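Local coordinates for protein serine racemase (Enterococcus faecalis, PDB 4ECL) that belongs to the alanine racemase family and forms the cytoplasmic, two-domain part of VanTG, with a TIM-barrel N-terminal domain, at residues I126-M130 with Q178-F182. Sequence-based numbering, arbitrary orientation.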
ATOM      1  N   ILE A 126     -26.101   8.546 -11.589  1.00 19.28           N
ATOM      2  CA  ILE A 126     -27.168   9.192 -10.839  1.00 23.72           C
ATOM      3  C   ILE A 126     -26.926   8.971  -9.362  1.00 27.57           C
ATOM      4  O   ILE A 126     -26.743   7.843  -8.927  1.00 23.80           O
ATOM      5  CB  ILE A 126     -28.552   8.595 -11.181  1.00 23.61           C
ATOM      6  CG1 ILE A 126     -28.771   8.527 -12.697  1.00 23.58           C
ATOM      7  CG2 ILE A 126     -29.659   9.412 -10.522  1.00 21.53           C
ATOM      8  CD1 ILE A 126     -28.976   9.892 -13.343  1.00 23.63           C
ATOM      9  N   ASP A 127     -26.924  10.039  -8.581  1.00 21.61           N
ATOM     10  CA  ASP A 127     -26.796   9.874  -7.141  1.00 25.97           C
ATOM     11  C   ASP A 127     -28.163   9.516  -6.586  1.00 31.21           C
ATOM     12  O   ASP A 127     -29.103  10.314  -6.683  1.00 28.73           O
ATOM     13  CB  ASP A 127     -26.262  11.158  -6.484  1.00 25.00           C
ATOM     14  CG  ASP A 127     -26.402  11.148  -4.962  1.00 26.26           C
ATOM     15  OD1 ASP A 127     -26.505  10.052  -4.366  1.00 24.63           O
ATOM     16  OD2 ASP A 127     -26.407  12.245  -4.352  1.00 27.90           O
ATOM     17  N   THR A 128     -28.287   8.328  -6.001  1.00 24.00           N
ATOM     18  CA  THR A 128     -29.577   7.933  -5.443  1.00 26.27           C
ATOM     19  C   THR A 128     -29.581   7.853  -3.918  1.00 27.63           C
ATOM     20  O   THR A 128     -30.523   7.330  -3.329  1.00 30.14           O
ATOM     21  CB  THR A 128     -30.076   6.596  -6.032  1.00 27.31           C
ATOM     22  OG1 THR A 128     -29.047   5.603  -5.919  1.00 24.00           O
ATOM     23  CG2 THR A 128     -30.423   6.774  -7.494  1.00 28.44           C
ATOM     24  N   GLY A 129     -28.539   8.372  -3.279  1.00 27.13           N
ATOM     25  CA  GLY A 129     -28.498   8.391  -1.826  1.00 30.35           C
ATOM     26  C   GLY A 129     -27.099   8.302  -1.239  1.00 26.90           C
ATOM     27  O   GLY A 129     -26.879   8.597  -0.061  1.00 24.82           O
HETATM   28  N   MSE A 130     -26.147   7.892  -2.065  1.00 25.63           N
HETATM   29  CA  MSE A 130     -24.757   7.782  -1.630  1.00 25.40           C
HETATM   30  C   MSE A 130     -24.175   9.172  -1.382  1.00 28.88           C
HETATM   31  O   MSE A 130     -23.328   9.357  -0.505  1.00 32.86           O
HETATM   32  CB  MSE A 130     -23.946   7.041  -2.690  1.00 24.50           C
HETATM   33  CG  MSE A 130     -22.454   7.203  -2.589  1.00 32.67           C
HETATM   34 SE   MSE A 130     -21.570   5.526  -3.022  0.66 42.29          SE
HETATM   35  CE  MSE A 130     -22.500   4.451  -1.692  1.00 30.98           C
ATOM     36  N   GLN A 178     -33.395   3.549  -2.861  1.00 27.88           N
ATOM     37  CA  GLN A 178     -32.392   3.914  -3.863  1.00 28.05           C
ATOM     38  C   GLN A 178     -32.816   3.402  -5.227  1.00 29.84           C
ATOM     39  O   GLN A 178     -32.729   4.105  -6.231  1.00 32.15           O
ATOM     40  CB  GLN A 178     -31.012   3.347  -3.521  1.00 28.28           C
ATOM     41  CG  GLN A 178     -30.289   4.099  -2.430  1.00 30.43           C
ATOM     42  CD  GLN A 178     -28.800   3.829  -2.439  1.00 33.03           C
ATOM     43  OE1 GLN A 178     -28.279   3.129  -1.577  1.00 28.15           O
ATOM     44  NE2 GLN A 178     -28.104   4.394  -3.422  1.00 34.57           N
ATOM     45  N   ILE A 179     -33.276   2.162  -5.250  1.00 29.21           N
ATOM     46  CA  ILE A 179     -33.738   1.535  -6.481  1.00 25.91           C
ATOM     47  C   ILE A 179     -34.990   2.234  -7.020  1.00 28.19           C
ATOM     48  O   ILE A 179     -35.088   2.534  -8.219  1.00 26.91           O
ATOM     49  CB  ILE A 179     -33.992   0.047  -6.238  1.00 25.35           C
ATOM     50  CG1 ILE A 179     -32.665  -0.627  -5.829  1.00 22.21           C
ATOM     51  CG2 ILE A 179     -34.632  -0.602  -7.461  1.00 21.37           C
ATOM     52  CD1 ILE A 179     -32.846  -1.981  -5.193  1.00 27.34           C
ATOM     53  N   GLY A 180     -35.934   2.507  -6.126  1.00 28.07           N
ATOM     54  CA  GLY A 180     -37.150   3.209  -6.498  1.00 26.72           C
ATOM     55  C   GLY A 180     -36.862   4.577  -7.097  1.00 28.93           C
ATOM     56  O   GLY A 180     -37.441   4.956  -8.122  1.00 30.92           O
ATOM     57  N   SER A 181     -35.963   5.321  -6.463  1.00 28.44           N
ATOM     58  CA  SER A 181     -35.597   6.650  -6.938  1.00 32.38           C
ATOM     59  C   SER A 181     -34.994   6.551  -8.325  1.00 30.32           C
ATOM     60  O   SER A 181     -35.229   7.400  -9.176  1.00 27.45           O
ATOM     61  CB  SER A 181     -34.567   7.292  -6.007  1.00 42.88           C
ATOM     62  OG  SER A 181     -35.017   7.264  -4.668  1.00 51.07           O
ATOM     63  N   PHE A 182     -34.198   5.511  -8.541  1.00 24.90           N
ATOM     64  CA  PHE A 182     -33.495   5.364  -9.803  1.00 21.20           C
ATOM     65  C   PHE A 182     -34.463   5.174 -10.974  1.00 27.90           C
ATOM     66  O   PHE A 182     -34.308   5.786 -12.031  1.00 27.48           O
ATOM     67  CB  PHE A 182     -32.509   4.192  -9.734  1.00 20.81           C
ATOM     68  CG  PHE A 182     -31.661   4.055 -10.955  1.00 22.78           C
ATOM     69  CD1 PHE A 182     -30.579   4.898 -11.159  1.00 27.55           C
ATOM     70  CD2 PHE A 182     -31.939   3.086 -11.898  1.00 21.73           C
ATOM     71  CE1 PHE A 182     -29.791   4.775 -12.288  1.00 28.05           C
ATOM     72  CE2 PHE A 182     -31.160   2.963 -13.028  1.00 24.19           C
ATOM     73  CZ  PHE A 182     -30.088   3.808 -13.227  1.00 24.31           C
TER
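Gln178 reaches across from helix 169-191 to Thr128, in the loop that follows strand 120-127. The contact joins the outer helix layer of the TIM-barrel domain to the end of one of its parallel strands. The Gln178 side chain can be followed outward. Gln178 CB lies 3.8 Å from Thr128 OG1. Gln178 CG comes next and packs 3.4 Å from the backbone atom Thr128 O. Beyond CG the chain runs extended and carries the amide past the threonine, crossing its side chain at about a right angle. At the tip, Gln178 NE2 donates to Thr128 OG1 at 2.9 Å. The bond is fairly straight, with an N-H...O angle of 157°. The hydroxyl oxygen sits close to the amide plane. NE2 also bonds to His160 O, and OE1 accepts from Cys162 N. Three bonds therefore fix the rotation of this buried amide; two of them tie the helix to the loop after strand 152-158 and the third to the loop after strand 120-127. Thr128 OG1 has a second partner in Thr159 OG1.

The methyl of Thr128 faces the next turn of the helix. Thr128 CG2 lies 4.0 Å from Phe182 CB and meets the ring at its edge, near the ring plane. Phe182 CG is anti to the backbone N (chi1 -175°), which carries the ring to the side of Ile126. There Ile126 CG1 approaches Phe182 CE1 obliquely at 3.9 Å. Ile157 of strand 152-158 touches both side chains and extends this apolar patch.

The loop itself is shaped by an Asx turn. Gly129 N donates to Asp127 OD1 at 2.9 Å, and meets it from above the carboxylate plane, 40° out of it.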